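Local structure of cytochrome C-type biogenesis protein ccmF (Thermus thermophilus, 6ZMQ) at residues F265-L270 and A300-G305; A374-V379 and Q407-L412; G415-M420 and L466-Y471. The protein is a membrane-bound heme lyase of cytochrome c maturation that binds heme b and probably helps to deliver heme to apocytochrome c. All blocks are in the same frame, centred on the assembly; numbering follows the deposited sequence.

Contact 1 (F265-L270 and A300-G305); sequences FIPWLL and AATLLG. With LMT (dodecyl-beta-D-maltoside), chain D.
Pro267 lies against the backbone of Ala301 and Thr302, where the two segments come closest: the CA atoms of Pro267 and Ala301 are 4.9 Å apart. Followed outward, Pro267 CB first meets the methyl of Ala301 (CB to CB, 3.9 Å) and then Thr302 OG1 at 3.4 Å, a van der Waals contact; the hydroxyl has its hydrogen bond within its own helix, with Ala298 O one turn back. The next ring atom, Pro267 CG, sits 3.3 Å from Ala301 O. The segments belong to helices 266-284 and 288-307, consecutive helices, predicted to span the membrane, that form an antiparallel hairpin; the axes of 266-270 and 300-305 run at 157° and approach to 8.4 Å, a closeness consistent with the small Ala301. Its methyl also takes Leu270 CD1 (3.8 Å) and, more loosely, Ile266 CG2 (4.1 Å). Trp268 points the other way. With CG anti to the backbone N (chi1 178°), its indole stacks with Trp231 and presents one face to the dodecyl tail of the maltoside detergent, CH2 being 3.6 Å from LMT C11. A serine in its place would probably leave Trp231 without its stacking partner and the alkyl tail without the flat surface it lies on.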
# COMPACT_ATOMS: atom_id res chain seq x y z
N PHE A 265 -3.36 6.20 1.39
CA PHE A 265 -3.57 6.05 2.82
C PHE A 265 -5.03 5.75 3.16
O PHE A 265 -5.27 4.95 4.07
CB PHE A 265 -3.11 7.32 3.55
CG PHE A 265 -3.17 7.24 5.06
CD1 PHE A 265 -2.76 6.10 5.74
CD2 PHE A 265 -3.59 8.34 5.80
CE1 PHE A 265 -2.80 6.04 7.13
CE2 PHE A 265 -3.63 8.30 7.19
CZ PHE A 265 -3.23 7.14 7.85
N ILE A 266 -5.98 6.37 2.46
CA ILE A 266 -7.41 6.03 2.51
C ILE A 266 -7.73 4.54 2.32
O ILE A 266 -8.47 4.01 3.17
CB ILE A 266 -8.24 6.89 1.53
CG1 ILE A 266 -8.31 8.37 1.94
CG2 ILE A 266 -9.69 6.40 1.36
CD1 ILE A 266 -7.72 9.35 0.95
N PRO A 267 -7.22 3.79 1.31
CA PRO A 267 -7.59 2.35 1.23
C PRO A 267 -7.02 1.51 2.36
O PRO A 267 -7.75 0.68 2.93
CB PRO A 267 -7.01 1.90 -0.12
CG PRO A 267 -6.68 3.13 -0.83
CD PRO A 267 -6.29 4.08 0.20
N TRP A 268 -5.74 1.74 2.71
CA TRP A 268 -5.06 1.04 3.79
C TRP A 268 -5.78 1.19 5.13
O TRP A 268 -5.80 0.25 5.94
CB TRP A 268 -3.62 1.55 3.95
CG TRP A 268 -2.91 0.88 5.10
CD1 TRP A 268 -2.28 -0.32 5.07
CD2 TRP A 268 -2.81 1.35 6.47
NE1 TRP A 268 -1.79 -0.63 6.31
CE2 TRP A 268 -2.10 0.37 7.18
CE3 TRP A 268 -3.28 2.48 7.15
CZ2 TRP A 268 -1.82 0.50 8.54
CZ3 TRP A 268 -2.99 2.60 8.50
CH2 TRP A 268 -2.27 1.62 9.18
N LEU A 269 -6.37 2.36 5.37
CA LEU A 269 -7.19 2.57 6.57
C LEU A 269 -8.42 1.67 6.56
O LEU A 269 -8.68 0.94 7.53
CB LEU A 269 -7.58 4.05 6.66
CG LEU A 269 -6.51 5.02 7.16
CD1 LEU A 269 -6.98 6.48 7.05
CD2 LEU A 269 -6.07 4.70 8.57
N LEU A 270 -9.16 1.66 5.44
CA LEU A 270 -10.44 0.95 5.39
C LEU A 270 -10.22 -0.55 5.37
O LEU A 270 -10.91 -1.30 6.09
CB LEU A 270 -11.23 1.42 4.17
CG LEU A 270 -11.51 2.92 4.15
CD1 LEU A 270 -11.78 3.44 2.73
CD2 LEU A 270 -12.64 3.29 5.11
N ALA A 300 -13.18 -0.12 -3.58
CA ALA A 300 -13.20 0.99 -4.52
C ALA A 300 -12.15 2.06 -4.17
O ALA A 300 -11.62 2.74 -5.07
CB ALA A 300 -14.59 1.61 -4.58
N ALA A 301 -11.83 2.19 -2.88
CA ALA A 301 -10.72 3.03 -2.45
C ALA A 301 -9.40 2.52 -3.00
O ALA A 301 -8.59 3.31 -3.48
CB ALA A 301 -10.68 3.08 -0.92
N THR A 302 -9.19 1.20 -2.94
CA THR A 302 -7.97 0.60 -3.48
C THR A 302 -7.90 0.74 -5.00
O THR A 302 -6.80 0.87 -5.55
CB THR A 302 -7.85 -0.87 -3.07
OG1 THR A 302 -7.97 -0.99 -1.66
CG2 THR A 302 -6.48 -1.40 -3.46
N LEU A 303 -9.06 0.74 -5.67
CA LEU A 303 -9.12 1.06 -7.10
C LEU A 303 -8.58 2.46 -7.39
O LEU A 303 -7.65 2.64 -8.18
CB LEU A 303 -10.55 0.95 -7.63
CG LEU A 303 -10.69 1.53 -9.04
CD1 LEU A 303 -10.12 0.60 -10.13
CD2 LEU A 303 -12.11 1.94 -9.32
N LEU A 304 -9.17 3.47 -6.72
CA LEU A 304 -8.78 4.85 -7.00
C LEU A 304 -7.40 5.18 -6.44
O LEU A 304 -6.77 6.16 -6.87
CB LEU A 304 -9.85 5.81 -6.47
CG LEU A 304 -10.17 7.06 -7.31
CD1 LEU A 304 -10.03 6.79 -8.82
CD2 LEU A 304 -11.57 7.61 -7.02
N GLY A 305 -6.90 4.40 -5.48
CA GLY A 305 -5.53 4.55 -5.04
C GLY A 305 -4.53 3.90 -5.97
O GLY A 305 -3.40 4.38 -6.09
C1B LMT D . 7.88 19.08 6.06
C2B LMT D . 7.42 20.47 6.60
C3B LMT D . 8.47 21.62 6.42
C4B LMT D . 9.85 21.16 5.87
C5B LMT D . 9.55 20.28 4.65
C6B LMT D . 10.85 19.92 3.93
O1B LMT D . 6.76 18.29 5.75
O2B LMT D . 6.25 20.79 5.96
O3B LMT D . 8.59 22.36 7.56
O4' LMT D . 10.61 22.25 5.48
O5B LMT D . 8.78 19.10 4.95
O6B LMT D . 11.45 21.07 3.48
C1' LMT D . 4.49 15.14 7.54
C2' LMT D . 4.14 16.60 7.95
C3' LMT D . 4.77 17.63 6.95
C4' LMT D . 6.27 17.37 6.71
C5' LMT D . 6.28 15.93 6.15
C6' LMT D . 7.58 15.45 5.56
O1' LMT D . 4.31 14.29 8.60
O2' LMT D . 2.78 16.77 7.93
O3' LMT D . 4.56 18.90 7.38
O5' LMT D . 5.87 15.02 7.17
O6' LMT D . 8.42 15.28 6.62
C1 LMT D . 3.09 13.57 8.65
C2 LMT D . 3.42 12.24 9.27
C3 LMT D . 2.41 11.64 10.21
C4 LMT D . 1.40 10.84 9.42
C5 LMT D . 0.41 10.21 10.36
C6 LMT D . -0.07 8.85 9.94
C7 LMT D . 1.09 7.94 9.63
C8 LMT D . 0.79 6.57 10.13
C9 LMT D . 1.04 5.52 9.10
C10 LMT D . 0.66 4.19 9.69
C11 LMT D . 1.00 3.10 8.74
C12 LMT D . 1.40 1.86 9.46

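Contact 2 (A374-V379 and Q407-L412); sequences AGWALV and QVSAPL. With PTY (phosphatidylethanolamine), chain H.
Trp376 and Leu412 provide much of the apolar contact, their side chains running alongside one another in opposing directions. The Leu412 methyl CD1 does the touching: it lies 3.8 Å from Trp376 CA and 3.9 Å from Trp376 CB, so it packs against the root of the tryptophan, and it reaches the indole only obliquely. About one turn along, Val379 and Val408 meet tip to tip. Val379 CG1, anti to its backbone N (chi1 172°), fits against both methyls of Val408, 3.7 Å from CG2 and 3.8 Å from CG1.

The polar contribution is slight. Trp376 NE1 donates a weak hydrogen bond to Ser409 OG, 3.5 Å long and bent to 135° at the hydrogen; because the position of that hydroxyl is uncertain, the bond is doubtful. Ser409 is better described as packing on the indole, with Ser409 CB 3.7 Å from Trp376 CZ2 and its carbonyl oxygen above one face, displaced toward the rim.

Lipid contacts form a third group. Ala410, directed away from helix 362-384, touches phosphatidylethanolamine, its CB 3.7 Å from PTY C11, and an acyl carbon of the same lipid, C43, comes to the edge of the Trp376 ring near its plane.

The segments are antiparallel, 179° between directions, and with their axes 10.6 Å apart they meet through side chains. Helix 402-422 is kinked at Pro411, whose nitrogen makes no bond to the preceding turn. Both segments lie in predicted transmembrane helices of the C-terminal CcmF family region. Helix 266-284 packs on a neighbouring side of helix 362-384, where Ala377 meets Leu269 and Leu270 and the Trp376 indole also touches Leu269, so the indole lies among three helices.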
# COMPACT_ATOMS: atom_id res chain seq x y z
N ALA A 374 -12.30 4.48 9.94
CA ALA A 374 -13.21 5.04 8.94
C ALA A 374 -13.37 6.54 9.10
O ALA A 374 -13.48 7.26 8.10
CB ALA A 374 -14.57 4.34 9.05
N GLY A 375 -13.37 7.03 10.34
CA GLY A 375 -13.42 8.46 10.58
C GLY A 375 -12.16 9.18 10.13
O GLY A 375 -12.21 10.30 9.65
N TRP A 376 -11.01 8.52 10.29
CA TRP A 376 -9.74 9.06 9.81
C TRP A 376 -9.73 9.18 8.28
O TRP A 376 -9.36 10.23 7.74
CB TRP A 376 -8.60 8.17 10.31
CG TRP A 376 -7.19 8.76 10.26
CD1 TRP A 376 -6.80 9.91 9.64
CD2 TRP A 376 -6.01 8.20 10.85
NE1 TRP A 376 -5.45 10.09 9.81
CE2 TRP A 376 -4.94 9.05 10.55
CE3 TRP A 376 -5.75 7.05 11.61
CZ2 TRP A 376 -3.65 8.79 10.98
CZ3 TRP A 376 -4.46 6.80 12.03
CH2 TRP A 376 -3.45 7.66 11.72
N ALA A 377 -10.15 8.11 7.59
CA ALA A 377 -10.25 8.15 6.12
C ALA A 377 -11.30 9.16 5.65
O ALA A 377 -11.12 9.83 4.63
CB ALA A 377 -10.57 6.74 5.60
N LEU A 378 -12.40 9.28 6.41
CA LEU A 378 -13.43 10.29 6.16
C LEU A 378 -12.88 11.70 6.29
O LEU A 378 -13.20 12.57 5.47
CB LEU A 378 -14.59 10.08 7.13
CG LEU A 378 -15.83 10.97 7.07
CD1 LEU A 378 -16.35 11.08 5.63
CD2 LEU A 378 -16.94 10.52 8.03
N VAL A 379 -12.05 11.96 7.31
CA VAL A 379 -11.49 13.30 7.50
C VAL A 379 -10.43 13.61 6.44
O VAL A 379 -10.35 14.75 5.96
CB VAL A 379 -10.96 13.45 8.95
CG1 VAL A 379 -10.21 14.74 9.15
CG2 VAL A 379 -12.13 13.53 9.92
N GLN A 407 -3.08 17.78 12.82
CA GLN A 407 -3.87 18.00 14.02
C GLN A 407 -5.10 17.09 14.07
O GLN A 407 -5.67 16.89 15.15
CB GLN A 407 -4.27 19.47 14.16
CG GLN A 407 -5.56 19.89 13.48
CD GLN A 407 -5.63 21.40 13.31
OE1 GLN A 407 -4.63 22.09 13.43
NE2 GLN A 407 -6.83 21.90 13.04
N VAL A 408 -5.54 16.56 12.93
CA VAL A 408 -6.56 15.51 13.00
C VAL A 408 -5.93 14.14 13.25
O VAL A 408 -6.54 13.29 13.90
CB VAL A 408 -7.50 15.51 11.78
CG1 VAL A 408 -8.23 16.85 11.64
CG2 VAL A 408 -6.81 15.11 10.49
N SER A 409 -4.71 13.90 12.76
CA SER A 409 -4.15 12.55 12.82
C SER A 409 -3.64 12.20 14.22
O SER A 409 -3.68 11.03 14.61
CB SER A 409 -3.04 12.37 11.78
OG SER A 409 -3.47 12.83 10.51
N ALA A 410 -3.14 13.19 14.96
CA ALA A 410 -2.55 12.88 16.26
C ALA A 410 -3.57 12.44 17.33
O ALA A 410 -3.27 11.46 18.04
CB ALA A 410 -1.64 14.03 16.71
N PRO A 411 -4.76 13.07 17.50
CA PRO A 411 -5.76 12.46 18.41
C PRO A 411 -6.30 11.12 17.96
O PRO A 411 -6.53 10.23 18.79
CB PRO A 411 -6.88 13.51 18.45
CG PRO A 411 -6.60 14.39 17.28
CD PRO A 411 -5.14 14.48 17.31
N LEU A 412 -6.52 10.95 16.65
CA LEU A 412 -7.08 9.71 16.14
C LEU A 412 -6.07 8.57 16.23
O LEU A 412 -6.42 7.42 16.51
CB LEU A 412 -7.56 9.94 14.70
CG LEU A 412 -8.76 10.89 14.54
CD1 LEU A 412 -9.35 10.71 13.17
CD2 LEU A 412 -9.83 10.68 15.60
C1 PTY H . 3.46 18.07 17.57
C2 PTY H . -3.02 20.08 18.43
C3 PTY H . -1.92 20.64 19.34
O4 PTY H . 3.67 17.15 16.55
C5 PTY H . 2.20 18.49 19.69
C6 PTY H . 2.45 17.49 18.57
O7 PTY H . 2.95 16.29 19.09
C8 PTY H . 2.18 15.18 18.74
O10 PTY H . 2.61 14.37 17.98
C11 PTY H . 0.77 15.03 19.33
C12 PTY H . 0.66 13.79 20.22
C13 PTY H . -0.31 14.09 21.36
C14 PTY H . -1.75 14.07 20.84
C15 PTY H . -2.73 14.28 21.98
C16 PTY H . -3.49 12.99 22.33
C17 PTY H . -4.24 13.21 23.65
C18 PTY H . -5.11 12.01 24.04
C19 PTY H . -5.51 12.16 25.51
C20 PTY H . -5.83 10.82 26.19
C21 PTY H . -5.75 10.99 27.71
C22 PTY H . -7.10 10.76 28.38
C23 PTY H . -6.97 10.80 29.91
C24 PTY H . -8.15 10.09 30.57
C25 PTY H . -7.82 9.75 32.02
C26 PTY H . -8.40 8.37 32.35
C27 PTY H . -9.62 8.54 33.25
C28 PTY H . -10.53 7.33 33.09
C29 PTY H . -11.19 7.37 31.71
C30 PTY H . 3.67 17.69 15.26
C31 PTY H . 3.20 16.86 14.07
O30 PTY H . 4.04 18.80 15.08
C32 PTY H . 2.48 15.60 14.55
C33 PTY H . 1.96 14.81 13.34
C34 PTY H . 0.80 13.92 13.79
C35 PTY H . 1.34 12.77 14.63
C36 PTY H . 0.85 11.45 14.05
C37 PTY H . 0.67 10.43 15.17
C38 PTY H . 0.10 9.16 14.53
C39 PTY H . 0.49 7.95 15.38
C40 PTY H . 0.40 6.69 14.52
C41 PTY H . -0.33 5.63 15.34
C42 PTY H . -0.31 4.30 14.59
C43 PTY H . -1.22 4.41 13.37
C44 PTY H . -1.54 3.02 12.82
P1 PTY H . 0.68 20.64 19.60
O11 PTY H . -0.73 19.92 19.14
O12 PTY H . 0.69 20.82 21.09
O13 PTY H . 0.76 22.01 18.96
O14 PTY H . 1.98 19.75 19.13
N1 PTY H . -4.32 20.61 18.81

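Contact 3 (G415-M420 and L466-Y471); sequences GILLLM and LGLFLY. With HEM (protoporphyrin IX containing Fe), chain B.
The Tyr471 ring has Leu418 CD2 over one face, a CH-pi contact 4.0 Å from the ring centroid and 29° off the normal, while the carbonyl oxygens of Leu417 and Leu418 lie at its edge, in the ring plane. This is side-by-side packing of two predicted transmembrane helices, 402-422 and 460-484; over 415-420 and 466-471 the axes run 22° apart in direction and approach to 9.7 Å. Tyr471 CG is anti to the backbone N (chi1 153°), which sends the ring across to the neighbouring helix, where OH donates a hydrogen bond to Leu418 O; the modelled separation is too short to be trusted, so the geometry of the bond is doubtful. Leu417 O approaches Tyr471 CE2 to 3.6 Å and also receives a weak hydrogen bond from Asn472 ND2. Leu468 packs on the two leucines: its CD2 meets Leu418 CG at 3.7 Å, those side chains crossing at about a right angle, and its CD1 faces Leu417 CD1 at a looser 4.3 Å. Another side of helix 402-422 lines the heme pocket. There Met420 also touches His510, an axial ligand of the heme iron; Met420 CB lies 3.6 Å from heme C3B, and the chain bends at its end to bring Met420 CE to 3.7 Å from heme CMC.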
# COMPACT_ATOMS: atom_id res chain seq x y z
N GLY A 415 -6.05 7.54 19.78
CA GLY A 415 -7.20 6.71 20.06
C GLY A 415 -7.09 5.28 19.58
O GLY A 415 -7.48 4.36 20.31
N ILE A 416 -6.53 5.06 18.39
CA ILE A 416 -6.37 3.67 17.94
C ILE A 416 -5.23 2.98 18.69
O ILE A 416 -5.30 1.78 18.97
CB ILE A 416 -6.20 3.56 16.41
CG1 ILE A 416 -4.91 4.16 15.86
CG2 ILE A 416 -7.41 4.16 15.72
CD1 ILE A 416 -4.81 4.08 14.37
N LEU A 417 -4.17 3.72 19.06
CA LEU A 417 -3.10 3.12 19.85
C LEU A 417 -3.55 2.80 21.27
O LEU A 417 -3.00 1.89 21.90
CB LEU A 417 -1.88 4.04 19.90
CG LEU A 417 -0.91 4.03 18.73
CD1 LEU A 417 0.19 5.05 19.01
CD2 LEU A 417 -0.33 2.66 18.36
N LEU A 418 -4.57 3.50 21.78
CA LEU A 418 -5.15 3.17 23.07
C LEU A 418 -6.09 1.97 22.96
O LEU A 418 -6.05 1.05 23.80
CB LEU A 418 -5.88 4.41 23.62
CG LEU A 418 -5.20 5.26 24.70
CD1 LEU A 418 -5.99 6.53 24.95
CD2 LEU A 418 -5.07 4.49 26.00
N LEU A 419 -6.93 1.97 21.92
CA LEU A 419 -7.96 0.94 21.77
C LEU A 419 -7.36 -0.42 21.43
O LEU A 419 -7.89 -1.46 21.85
CB LEU A 419 -8.96 1.37 20.70
CG LEU A 419 -10.09 2.23 21.26
CD1 LEU A 419 -10.64 3.19 20.22
CD2 LEU A 419 -11.18 1.32 21.79
N MET A 420 -6.25 -0.41 20.67
CA MET A 420 -5.50 -1.62 20.33
C MET A 420 -4.97 -2.33 21.57
O MET A 420 -4.96 -3.57 21.64
CB MET A 420 -4.39 -1.23 19.37
CG MET A 420 -3.32 -2.24 19.13
SD MET A 420 -1.99 -1.55 18.13
CE MET A 420 -2.78 -0.19 17.27
N LEU A 466 5.33 8.35 24.42
CA LEU A 466 6.10 7.38 25.21
C LEU A 466 5.20 6.61 26.17
O LEU A 466 5.34 5.39 26.33
CB LEU A 466 7.21 8.09 25.98
CG LEU A 466 8.13 7.24 26.86
CD1 LEU A 466 8.74 6.06 26.11
CD2 LEU A 466 9.21 8.10 27.51
N GLY A 467 4.26 7.33 26.81
CA GLY A 467 3.28 6.69 27.67
C GLY A 467 2.39 5.71 26.93
O GLY A 467 2.08 4.63 27.44
N LEU A 468 2.00 6.07 25.70
CA LEU A 468 1.16 5.20 24.88
C LEU A 468 1.89 3.93 24.46
O LEU A 468 1.31 2.84 24.49
CB LEU A 468 0.69 5.95 23.64
CG LEU A 468 -0.46 6.94 23.80
CD1 LEU A 468 -0.91 7.40 22.44
CD2 LEU A 468 -1.60 6.30 24.58
N PHE A 469 3.16 4.06 24.08
CA PHE A 469 3.96 2.88 23.72
C PHE A 469 4.22 1.98 24.93
O PHE A 469 4.24 0.75 24.79
CB PHE A 469 5.28 3.31 23.09
CG PHE A 469 6.24 2.17 22.86
CD1 PHE A 469 6.00 1.26 21.83
CD2 PHE A 469 7.38 2.02 23.66
CE1 PHE A 469 6.85 0.21 21.59
CE2 PHE A 469 8.26 0.97 23.45
CZ PHE A 469 8.00 0.05 22.40
N LEU A 470 4.47 2.57 26.10
CA LEU A 470 4.71 1.77 27.31
C LEU A 470 3.44 1.05 27.75
O LEU A 470 3.49 -0.12 28.13
CB LEU A 470 5.27 2.65 28.43
CG LEU A 470 6.79 2.72 28.43
CD1 LEU A 470 7.31 4.01 29.04
CD2 LEU A 470 7.36 1.51 29.18
N TYR A 471 2.31 1.75 27.66
CA TYR A 471 0.99 1.14 27.85
C TYR A 471 0.74 0.01 26.85
O TYR A 471 0.16 -1.03 27.21
CB TYR A 471 -0.06 2.25 27.70
CG TYR A 471 -1.42 1.80 27.22
CD1 TYR A 471 -2.28 1.16 28.09
CD2 TYR A 471 -1.82 2.00 25.90
CE1 TYR A 471 -3.52 0.74 27.68
CE2 TYR A 471 -3.05 1.55 25.47
CZ TYR A 471 -3.90 0.93 26.37
OH TYR A 471 -5.14 0.51 25.95
CHA HEM B . -5.72 -8.92 14.70
CHB HEM B . -7.59 -5.66 17.85
CHC HEM B . -5.51 -2.02 15.29
CHD HEM B . -3.32 -5.36 12.50
C1A HEM B . -6.39 -8.31 15.75
C2A HEM B . -7.19 -9.03 16.69
C3A HEM B . -7.71 -8.12 17.57
C4A HEM B . -7.27 -6.84 17.20
CMA HEM B . -8.61 -8.43 18.73
CAA HEM B . -7.41 -10.53 16.72
CBA HEM B . -6.22 -11.27 17.35
CGA HEM B . -6.03 -10.89 18.80
O1A HEM B . -4.96 -10.35 19.16
O2A HEM B . -6.94 -11.12 19.63
C1B HEM B . -7.18 -4.39 17.38
C2B HEM B . -7.67 -3.17 17.90
C3B HEM B . -7.10 -2.15 17.20
C4B HEM B . -6.25 -2.77 16.19
CMB HEM B . -8.63 -3.02 19.04
CAB HEM B . -7.30 -0.71 17.38
CBB HEM B . -8.30 -0.11 16.45
C1C HEM B . -4.68 -2.62 14.37
C2C HEM B . -3.70 -1.96 13.62
C3C HEM B . -3.10 -2.93 12.85
C4C HEM B . -3.69 -4.18 13.13
CMC HEM B . -3.35 -0.50 13.62
CAC HEM B . -2.03 -2.69 11.90
CBC HEM B . -0.62 -2.95 12.30
C1D HEM B . -3.82 -6.64 12.81
C2D HEM B . -3.51 -7.87 12.07
C3D HEM B . -4.18 -8.88 12.68
C4D HEM B . -4.90 -8.24 13.81
CMD HEM B . -2.62 -7.99 10.87
CAD HEM B . -4.19 -10.35 12.29
CBD HEM B . -5.52 -10.67 11.60
CGD HEM B . -5.61 -12.07 11.04
O1D HEM B . -6.28 -12.96 11.61
O2D HEM B . -5.02 -12.35 9.98
NA HEM B . -6.48 -6.97 16.08
NB HEM B . -6.36 -4.10 16.35
NC HEM B . -4.64 -3.96 14.09
ND HEM B . -4.63 -6.93 13.81
FE HEM B . -5.40 -5.53 15.17

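Overall arrangement
The contacts follow one another along the chain without overlap: contact 1 joins helices 266-284 and 288-307, contact 2 joins 362-384 and 402-422, and contact 3 pairs 402-422 with 460-484. The centres of contact 1 and contact 2 are about 15 Å apart, those of contact 2 and contact 3 about 16 Å, and those of contact 1 and contact 3 about 25 Å. Contact 2 is the bridge. Its Trp376 touches Phe265 of contact 1 (CZ2 to CZ, 3.6 Å) and Ile416 of contact 3 (CZ3 to CD1, 3.6 Å), whereas contacts 1 and 3 do not touch. The packing thus links the cytochrome c assembly family region to the C-terminal CcmF region, and helix 266-284, which bears the axial ligand His276, to heme-lining helix 402-422.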